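Local coordinates for DUF4875 domain-containing protein (PDB 4LG3) that is of unknown function, an uncharacterised protein of Desulfovibrio piger that belongs to the DUF4875 family, grouped in the CamS-like clan, at residues 29-34 / 57-62; 43-46 / 50-53; 79-84 / 90-95; 129-134 / 169-174. One frame throughout, in Å; residues are numbered along the deposited sequence.

Contact 1. Residues 29-34 / 57-62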
# COMPACT_ATOMS: atom_id res chain seq x y z
N VAL A 29 -9.83 -3.62 0.98
CA VAL A 29 -9.66 -2.24 0.54
C VAL A 29 -8.20 -1.91 0.27
O VAL A 29 -7.32 -2.25 1.08
CB VAL A 29 -10.27 -1.23 1.58
CG1 VAL A 29 -10.22 0.21 1.06
CG2 VAL A 29 -11.71 -1.60 1.96
N ARG A 30 -7.96 -1.19 -0.83
CA ARG A 30 -6.65 -0.61 -1.19
C ARG A 30 -6.76 0.87 -1.00
O ARG A 30 -7.71 1.49 -1.47
CB ARG A 30 -6.24 -0.94 -2.62
CG ARG A 30 -6.17 -2.43 -2.93
CD ARG A 30 -5.35 -2.65 -4.18
NE ARG A 30 -3.91 -2.62 -3.90
CZ ARG A 30 -3.15 -3.70 -3.76
NH1 ARG A 30 -3.67 -4.91 -3.91
NH2 ARG A 30 -1.85 -3.57 -3.51
N ILE A 31 -5.81 1.45 -0.26
CA ILE A 31 -5.81 2.88 0.02
C ILE A 31 -4.49 3.48 -0.43
O ILE A 31 -3.52 2.75 -0.66
CB ILE A 31 -6.13 3.19 1.53
CG1 ILE A 31 -5.09 2.61 2.49
CG2 ILE A 31 -7.60 2.79 1.90
CD1 ILE A 31 -5.08 3.24 3.91
N VAL A 32 -4.45 4.81 -0.58
CA VAL A 32 -3.24 5.59 -0.89
C VAL A 32 -3.21 6.81 0.03
O VAL A 32 -4.27 7.29 0.46
CB VAL A 32 -3.08 6.03 -2.39
CG1 VAL A 32 -2.84 4.84 -3.32
CG2 VAL A 32 -4.25 6.89 -2.87
N LEU A 33 -2.00 7.35 0.27
CA LEU A 33 -1.82 8.58 1.02
C LEU A 33 -2.13 9.76 0.14
O LEU A 33 -1.70 9.79 -1.02
CB LEU A 33 -0.40 8.71 1.58
CG LEU A 33 0.06 7.69 2.59
CD1 LEU A 33 1.47 8.01 3.04
CD2 LEU A 33 -0.92 7.56 3.78
N VAL A 34 -2.87 10.74 0.68
CA VAL A 34 -3.22 11.95 -0.07
C VAL A 34 -2.82 13.21 0.68
O VAL A 34 -2.54 13.19 1.88
CB VAL A 34 -4.72 12.01 -0.46
CG1 VAL A 34 -5.10 10.84 -1.38
CG2 VAL A 34 -5.63 12.08 0.77
N ALA A 57 1.45 2.39 9.82
CA ALA A 57 0.68 1.39 10.58
C ALA A 57 -0.63 2.01 11.11
O ALA A 57 -1.69 1.43 10.91
CB ALA A 57 1.51 0.84 11.72
N ALA A 58 -0.56 3.21 11.72
CA ALA A 58 -1.72 3.92 12.26
C ALA A 58 -2.76 4.21 11.18
O ALA A 58 -3.95 4.21 11.47
CB ALA A 58 -1.30 5.21 12.92
N THR A 59 -2.31 4.42 9.92
CA THR A 59 -3.17 4.72 8.77
C THR A 59 -4.02 3.48 8.42
O THR A 59 -5.24 3.60 8.26
CB THR A 59 -2.31 5.21 7.60
OG1 THR A 59 -1.59 6.36 8.03
CG2 THR A 59 -3.14 5.60 6.36
N VAL A 60 -3.38 2.30 8.32
CA VAL A 60 -4.07 1.06 7.96
C VAL A 60 -4.94 0.59 9.12
O VAL A 60 -6.04 0.09 8.86
CB VAL A 60 -3.16 -0.08 7.38
CG1 VAL A 60 -2.63 0.31 5.98
CG2 VAL A 60 -2.01 -0.45 8.32
N ILE A 61 -4.49 0.80 10.38
CA ILE A 61 -5.28 0.47 11.57
C ILE A 61 -6.58 1.28 11.54
O ILE A 61 -7.64 0.69 11.64
CB ILE A 61 -4.48 0.66 12.90
CG1 ILE A 61 -3.33 -0.40 12.99
CG2 ILE A 61 -5.40 0.55 14.15
CD1 ILE A 61 -2.17 -0.01 13.98
N ALA A 62 -6.50 2.61 11.35
CA ALA A 62 -7.65 3.53 11.32
C ALA A 62 -8.57 3.24 10.16
O ALA A 62 -9.78 3.32 10.33
CB ALA A 62 -7.17 4.97 11.23
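Ile-31 and Leu-33 meet Thr-59 and Val-60 in a buried, wholly apolar contact where helix 53-71 lies across the mixed sheet on strand 26-36. The two short axes come within 10.4 Å of each other, and the helix runs at 136° to the strand. Most of the contact is made by one methyl: CG2 of Thr-59 rests over the gap between the two side-chain ends of the strand, 3.9 Å from CD1 of Ile-31 and the same 3.9 Å from CD2 of Leu-33. Thr-59 can offer that methyl because CG2 lies anti to its backbone N. Its hydroxyl is engaged outside the contact, hydrogen-bonded to the carbonyl of Gln-55 one helical turn back and to the backbone N of Gln-8. This is helix-on-sheet packing against a mixed, mostly antiparallel sheet; Ile-31 points at the helix, whereas Leu-33 sets off across it and only its CD2 end swings over. CD1 of Ile-31 also reaches CG1 of Val-60, more loosely, at 4.3 Å. CG1 of Ile-31 is placed between backbone N and carbonyl carbon (chi1 62°), and from there the chain extends to the helix. Leu-80 of the adjacent strand 75-81 touches both Ile-31 and Val-60.

Contact 2. Residues 43-46 / 50-53. With SO4 (sulfate ion), chain E.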
# COMPACT_ATOMS: atom_id res chain seq x y z
N ILE A 43 -4.63 15.27 -3.86
CA ILE A 43 -3.78 14.58 -4.81
C ILE A 43 -3.06 13.46 -4.10
O ILE A 43 -2.97 13.47 -2.87
CB ILE A 43 -2.77 15.57 -5.48
CG1 ILE A 43 -1.87 16.26 -4.42
CG2 ILE A 43 -3.47 16.58 -6.41
CD1 ILE A 43 -0.65 16.92 -4.92
N ALA A 44 -2.51 12.52 -4.87
CA ALA A 44 -1.64 11.48 -4.33
C ALA A 44 -0.45 12.18 -3.67
O ALA A 44 0.06 13.14 -4.24
CB ALA A 44 -1.17 10.57 -5.44
N ARG A 45 -0.10 11.80 -2.44
CA ARG A 45 0.98 12.42 -1.67
C ARG A 45 2.29 12.38 -2.47
O ARG A 45 2.75 11.30 -2.86
CB ARG A 45 1.13 11.76 -0.30
CG ARG A 45 2.12 12.49 0.57
CD ARG A 45 1.77 12.35 2.00
NE ARG A 45 2.75 13.02 2.84
CZ ARG A 45 2.72 12.99 4.16
NH1 ARG A 45 1.75 12.33 4.80
NH2 ARG A 45 3.66 13.60 4.87
N ARG A 46 2.85 13.57 -2.75
CA ARG A 46 4.02 13.79 -3.58
C ARG A 46 5.28 13.12 -3.02
O ARG A 46 6.07 12.60 -3.80
CB ARG A 46 4.25 15.30 -3.78
CG ARG A 46 3.14 15.97 -4.59
CD ARG A 46 3.53 17.34 -5.08
NE ARG A 46 2.78 18.39 -4.39
CZ ARG A 46 1.98 19.28 -4.99
NH1 ARG A 46 1.80 19.23 -6.31
NH2 ARG A 46 1.35 20.20 -4.28
N THR A 50 9.19 11.07 4.77
CA THR A 50 9.23 11.58 6.15
C THR A 50 8.11 10.99 7.00
O THR A 50 8.03 11.30 8.18
CB THR A 50 9.17 13.10 6.17
OG1 THR A 50 7.96 13.52 5.52
CG2 THR A 50 10.39 13.73 5.54
N VAL A 51 7.26 10.13 6.41
CA VAL A 51 6.18 9.42 7.11
C VAL A 51 6.83 8.21 7.80
O VAL A 51 7.48 7.40 7.15
CB VAL A 51 5.00 9.03 6.17
CG1 VAL A 51 3.88 8.36 6.94
CG2 VAL A 51 4.47 10.25 5.43
N SER A 52 6.71 8.13 9.15
CA SER A 52 7.26 7.03 9.92
C SER A 52 6.49 5.71 9.71
O SER A 52 5.36 5.71 9.23
CB SER A 52 7.28 7.39 11.40
OG SER A 52 5.96 7.50 11.89
N LYS A 53 7.12 4.60 10.12
CA LYS A 53 6.55 3.26 10.10
C LYS A 53 5.28 3.25 10.96
O LYS A 53 4.27 2.65 10.58
CB LYS A 53 7.58 2.25 10.65
CG LYS A 53 7.14 0.81 10.54
CD LYS A 53 8.12 -0.14 11.17
CE LYS A 53 7.59 -1.55 11.10
NZ LYS A 53 8.55 -2.54 11.64
S SO4 E . 1.10 22.65 -2.32
O1 SO4 E . 0.23 23.46 -1.47
O2 SO4 E . 0.74 22.81 -3.74
O3 SO4 E . 2.49 23.07 -2.14
O4 SO4 E . 0.94 21.25 -1.91
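Arg-45 lays one face of its guanidinium against the CG2 methyl of Val-51, and this meeting of a flat cation with a branched apolar side chain is the main part of the contact. The methyl stands 3.2 Å above the guanidinium plane, displaced from the centre toward the rim. It is 3.5 Å from NH1 of Arg-45, and CZ and NH2 are equally near, so the methyl rests against the outer part of the group and not against NE. The arginine reaches this far because its chain is extended: CG is anti to the backbone N (chi1 -173°), and the chain stays extended to NE. On the other side, CG2 of Val-51 lies beside its own backbone N, turned to the guanidinium, and the two side chains meet at a slant. Thr-50 is peripheral, with OG1 4.3 Å from NH2 of Arg-45 and oblique to the group. No hydrogen bond joins the segments; NH1 of Arg-45 is held by the OE1 of Gln-8, and NE makes a weak bond to the carbonyl of Asp-47.

Arg-46 turns elsewhere. CD1 of Ile-43 covers one face of its guanidinium, while NH2 donates a bent hydrogen bond (138°) to O4 of a sulfate, 2.6 Å away at the edge; the ion, probably from the crystallisation liquor, also takes one from the backbone N of Lys-38.

The contact closes the connection from strand 42-44 to helix 53-71: Arg-45 bonds through its backbone to Leu-33 of strand 26-36, and Ser-52 is the N-cap of the helix.

Contact 3. Residues 79-84 / 90-95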
# COMPACT_ATOMS: atom_id res chain seq x y z
N THR A 79 -4.76 -2.53 2.43
CA THR A 79 -3.44 -2.45 1.82
C THR A 79 -3.19 -1.00 1.46
O THR A 79 -3.98 -0.41 0.72
CB THR A 79 -3.25 -3.37 0.59
OG1 THR A 79 -3.57 -4.71 0.95
CG2 THR A 79 -1.82 -3.33 0.05
N LEU A 80 -2.09 -0.43 2.01
CA LEU A 80 -1.68 0.91 1.67
C LEU A 80 -0.63 0.81 0.56
O LEU A 80 0.42 0.21 0.76
CB LEU A 80 -1.16 1.68 2.89
CG LEU A 80 -0.52 3.06 2.66
CD1 LEU A 80 -1.56 4.08 2.21
CD2 LEU A 80 0.18 3.53 3.92
N ASP A 81 -0.94 1.39 -0.61
CA ASP A 81 -0.02 1.42 -1.75
C ASP A 81 0.79 2.73 -1.78
O ASP A 81 0.33 3.74 -1.25
CB ASP A 81 -0.75 1.20 -3.08
CG ASP A 81 -1.34 -0.18 -3.24
OD1 ASP A 81 -0.61 -1.17 -2.99
OD2 ASP A 81 -2.52 -0.27 -3.66
N SER A 82 1.98 2.70 -2.40
CA SER A 82 2.89 3.85 -2.52
C SER A 82 2.27 5.01 -3.28
O SER A 82 2.62 6.17 -3.05
CB SER A 82 4.20 3.44 -3.18
OG SER A 82 3.97 2.88 -4.46
N GLN A 83 1.34 4.70 -4.19
CA GLN A 83 0.66 5.67 -5.03
C GLN A 83 -0.41 4.98 -5.89
O GLN A 83 -0.35 3.76 -6.05
CB GLN A 83 1.69 6.39 -5.95
CG GLN A 83 2.40 5.49 -6.96
CD GLN A 83 3.40 6.22 -7.79
OE1 GLN A 83 3.28 7.41 -8.08
NE2 GLN A 83 4.41 5.53 -8.16
N PRO A 84 -1.36 5.72 -6.52
CA PRO A 84 -2.27 5.05 -7.48
C PRO A 84 -1.46 4.54 -8.68
O PRO A 84 -0.44 5.11 -9.04
CB PRO A 84 -3.22 6.17 -7.91
CG PRO A 84 -3.04 7.25 -6.92
CD PRO A 84 -1.62 7.17 -6.46
N LYS A 90 3.56 0.63 -8.55
CA LYS A 90 3.40 0.98 -7.13
C LYS A 90 3.81 -0.20 -6.30
O LYS A 90 3.95 -1.30 -6.85
CB LYS A 90 1.93 1.38 -6.81
CG LYS A 90 0.97 0.20 -6.92
CD LYS A 90 -0.50 0.54 -7.01
CE LYS A 90 -1.28 -0.75 -7.06
NZ LYS A 90 -2.69 -0.51 -7.36
N THR A 91 3.99 0.02 -4.98
CA THR A 91 4.36 -1.02 -4.02
C THR A 91 3.57 -0.84 -2.73
O THR A 91 2.98 0.19 -2.51
CB THR A 91 5.88 -1.05 -3.72
OG1 THR A 91 6.31 0.20 -3.19
CG2 THR A 91 6.72 -1.48 -4.91
N VAL A 92 3.60 -1.85 -1.88
CA VAL A 92 2.94 -1.92 -0.57
C VAL A 92 3.78 -1.18 0.45
O VAL A 92 4.94 -1.51 0.64
CB VAL A 92 2.71 -3.40 -0.14
CG1 VAL A 92 2.09 -3.50 1.24
CG2 VAL A 92 1.86 -4.12 -1.16
N LEU A 93 3.16 -0.21 1.13
CA LEU A 93 3.75 0.55 2.23
C LEU A 93 3.31 -0.02 3.60
O LEU A 93 4.05 0.08 4.57
CB LEU A 93 3.38 2.03 2.14
CG LEU A 93 3.93 2.84 0.97
CD1 LEU A 93 3.64 4.31 1.17
CD2 LEU A 93 5.46 2.61 0.77
N ALA A 94 2.11 -0.62 3.68
CA ALA A 94 1.56 -1.15 4.92
C ALA A 94 0.35 -2.01 4.65
O ALA A 94 -0.36 -1.78 3.67
CB ALA A 94 1.15 0.01 5.86
N THR A 95 0.08 -2.96 5.57
CA THR A 95 -1.08 -3.86 5.54
C THR A 95 -1.58 -4.13 6.95
O THR A 95 -0.80 -4.12 7.90
CB THR A 95 -0.77 -5.25 4.87
OG1 THR A 95 0.19 -5.97 5.65
CG2 THR A 95 -0.33 -5.15 3.44
O HOH W 1 -3.65 1.97 -5.70
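Leu-80 faces both Leu-93 and Ala-94 across the hairpin of strands 75-81 and 92-98, forming a classic beta bulge. The carbonyl of Leu-80 accepts from Leu-93 N at 2.8 Å and, weakly, from Ala-94 N at 3.5 Å, while Leu-80 N donates to the carbonyl of Ala-94. Beyond the bulge, Ser-82 N donates to the carbonyl of Thr-91, and OG of Ser-82 accepts from Thr-91 N at 2.9 Å; chi1 of 58° puts this hydroxyl within reach of that N-H, and it is also hydrogen-bonded to OE1 of Gln-131.

Apolar contacts lie on both faces. CD2 of Leu-80 packs on CB of Leu-93 at 4.0 Å; the side chains of Thr-79 and Val-92 cross at about a right angle, their CG2 methyls in contact.

Charge enters through Lys-90, whose extended chain passes the carboxylate of Asp-81. Their salt bridge is long, 3.7 Å from OD2 to NZ, and a water bridges the same two atoms, donating to OD2 and accepting from NZ. Asp-81 OD2 also pairs with Arg-30 NE, and Lys-90 NZ bonds to the carbonyl of Gly-85. Two cations near one carboxylate would be expected to stabilise its charged form, Lys-90 the looser, partly water-mediated partner.

Contact 4. Residues 129-134 / 169-174. With EDO (1,2-ethanediol), chain H.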
# COMPACT_ATOMS: atom_id res chain seq x y z
N LYS A 129 8.35 8.53 -8.82
CA LYS A 129 8.46 8.79 -10.26
C LYS A 129 9.06 7.57 -10.95
O LYS A 129 8.59 7.20 -12.03
CB LYS A 129 9.30 10.07 -10.53
CG LYS A 129 9.45 10.47 -12.00
CD LYS A 129 8.23 11.26 -12.53
CE LYS A 129 7.87 10.89 -13.95
NZ LYS A 129 6.46 11.26 -14.28
N ILE A 130 10.08 6.93 -10.34
CA ILE A 130 10.75 5.75 -10.92
C ILE A 130 9.71 4.62 -11.06
O ILE A 130 9.66 3.97 -12.12
CB ILE A 130 12.01 5.32 -10.10
CG1 ILE A 130 13.15 6.35 -10.22
CG2 ILE A 130 12.52 3.94 -10.52
CD1 ILE A 130 14.31 6.15 -9.24
N GLN A 131 8.87 4.43 -10.00
CA GLN A 131 7.77 3.43 -9.93
C GLN A 131 6.74 3.65 -11.02
O GLN A 131 6.30 2.70 -11.65
CB GLN A 131 7.05 3.51 -8.58
CG GLN A 131 7.84 2.93 -7.45
CD GLN A 131 6.96 2.72 -6.26
OE1 GLN A 131 6.01 3.47 -6.02
NE2 GLN A 131 7.27 1.70 -5.49
N CYS A 132 6.39 4.92 -11.24
CA CYS A 132 5.45 5.34 -12.27
C CYS A 132 6.02 5.03 -13.68
O CYS A 132 5.30 4.46 -14.51
CB CYS A 132 5.12 6.82 -12.11
SG CYS A 132 3.91 7.44 -13.31
N LEU A 133 7.31 5.36 -13.92
CA LEU A 133 7.97 5.07 -15.19
C LEU A 133 8.08 3.57 -15.40
O LEU A 133 7.74 3.10 -16.47
CB LEU A 133 9.35 5.73 -15.29
CG LEU A 133 9.39 7.26 -15.30
CD1 LEU A 133 10.81 7.76 -15.45
CD2 LEU A 133 8.51 7.84 -16.38
N TRP A 134 8.47 2.81 -14.35
CA TRP A 134 8.54 1.34 -14.34
C TRP A 134 7.22 0.76 -14.85
O TRP A 134 7.24 0.00 -15.82
CB TRP A 134 8.82 0.81 -12.91
CG TRP A 134 9.21 -0.64 -12.87
CD1 TRP A 134 8.37 -1.72 -12.92
CD2 TRP A 134 10.54 -1.17 -12.84
NE1 TRP A 134 9.10 -2.89 -12.91
CE2 TRP A 134 10.43 -2.58 -12.86
CE3 TRP A 134 11.83 -0.59 -12.75
CZ2 TRP A 134 11.56 -3.42 -12.78
CZ3 TRP A 134 12.94 -1.42 -12.70
CH2 TRP A 134 12.80 -2.82 -12.71
N LEU A 169 11.77 -0.85 -8.67
CA LEU A 169 10.36 -0.72 -8.39
C LEU A 169 10.14 -0.65 -6.88
O LEU A 169 9.34 0.18 -6.42
CB LEU A 169 9.56 -1.89 -9.03
CG LEU A 169 8.03 -1.96 -8.72
CD1 LEU A 169 7.25 -0.70 -9.19
CD2 LEU A 169 7.43 -3.23 -9.24
N ASN A 170 10.85 -1.51 -6.11
CA ASN A 170 10.68 -1.62 -4.67
C ASN A 170 11.97 -1.17 -3.93
O ASN A 170 12.84 -2.01 -3.62
CB ASN A 170 10.26 -3.06 -4.30
CG ASN A 170 9.25 -3.14 -3.18
OD1 ASN A 170 9.20 -2.31 -2.25
ND2 ASN A 170 8.40 -4.15 -3.25
N PRO A 171 12.09 0.15 -3.62
CA PRO A 171 13.28 0.63 -2.89
C PRO A 171 13.29 0.26 -1.41
O PRO A 171 14.31 0.41 -0.77
CB PRO A 171 13.20 2.16 -3.03
CG PRO A 171 11.80 2.46 -3.25
CD PRO A 171 11.15 1.26 -3.89
N VAL A 172 12.13 -0.15 -0.86
CA VAL A 172 11.95 -0.42 0.57
C VAL A 172 10.85 -1.46 0.73
O VAL A 172 9.68 -1.16 0.47
CB VAL A 172 11.61 0.89 1.37
CG1 VAL A 172 11.17 0.58 2.78
CG2 VAL A 172 12.77 1.88 1.42
N PHE A 173 11.22 -2.63 1.22
CA PHE A 173 10.33 -3.76 1.50
C PHE A 173 9.60 -3.58 2.85
O PHE A 173 10.14 -3.00 3.81
CB PHE A 173 11.13 -5.10 1.49
CG PHE A 173 11.39 -5.63 0.10
CD1 PHE A 173 10.32 -5.99 -0.74
CD2 PHE A 173 12.68 -5.77 -0.38
CE1 PHE A 173 10.56 -6.48 -2.03
CE2 PHE A 173 12.92 -6.24 -1.69
CZ PHE A 173 11.85 -6.59 -2.51
N PRO A 174 8.38 -4.15 2.97
CA PRO A 174 7.65 -4.04 4.24
C PRO A 174 8.29 -4.90 5.32
O PRO A 174 9.03 -5.82 5.02
CB PRO A 174 6.23 -4.53 3.88
CG PRO A 174 6.17 -4.49 2.36
CD PRO A 174 7.56 -4.86 1.96
C1 EDO H . 9.34 -6.79 -12.97
O1 EDO H . 8.33 -5.76 -13.07
C2 EDO H . 10.25 -6.67 -11.66
O2 EDO H . 9.57 -6.01 -10.54
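Gln-131 on helix 125-137 comes within 5.1 Å of Leu-169, CA to CA, where the loop between helix 149-160 and strand 175-176 passes alongside. The contact joins a helix to a loop: a side-chain amide binds the loop backbone, and an indole three residues on packs against the leucine. NE2 of Gln-131 donates to the carbonyl O of Leu-169 at 2.7 Å and 170°, nearly straight, with the acceptor in the amide plane. The same amide is engaged at both ends, since OE1 bonds to the hydroxyl of Ser-82 and NE2 also to that of Thr-91; Leu-169 on one side and these two hairpin residues on the other should fix its rotation.

Leu-169 lies over one face of Trp-134. Its CB sits 3.9 Å from the centroid of the five-membered ring and only 3° off the normal, a CH-pi contact. The indole is brought under the loop by a chi1 of -167°, which sets CG anti to the backbone N. CD1 of Leu-169 spans the two helix residues, near CD1 of Trp-134 and, at 4.1 Å, CG of Gln-131. Leu-152 of helix 149-160 also touches the indole. At the ring edge, NE1 of Trp-134 donates a 168° hydrogen bond to O1 of an ethanediol, probably from the crystallisation liquor, 3.0 Å away.

Contact 1 is the core one, buried and purely apolar, whereas contact 2 lies farther out and sets a guanidinium face on a methyl, with a sulfate nearby. Contact 3, closest to the centre of the chain, is mostly backbone bonding with charge added. Contacts 1, 2 and 3 share one sheet: strand 26-36 pairs with 42-44 (Leu-33 O to Arg-45 N, 2.9 Å) and with 75-81 (Ile-31 N to Thr-79 O, 2.8 Å). Contact 2 is nested in the loop closed by contact 1. Contact 4, partly buried and farther from the centre, lies off the sheet and meets contact 3 where Gln-131 binds the hydroxyls of Ser-82 and Thr-91.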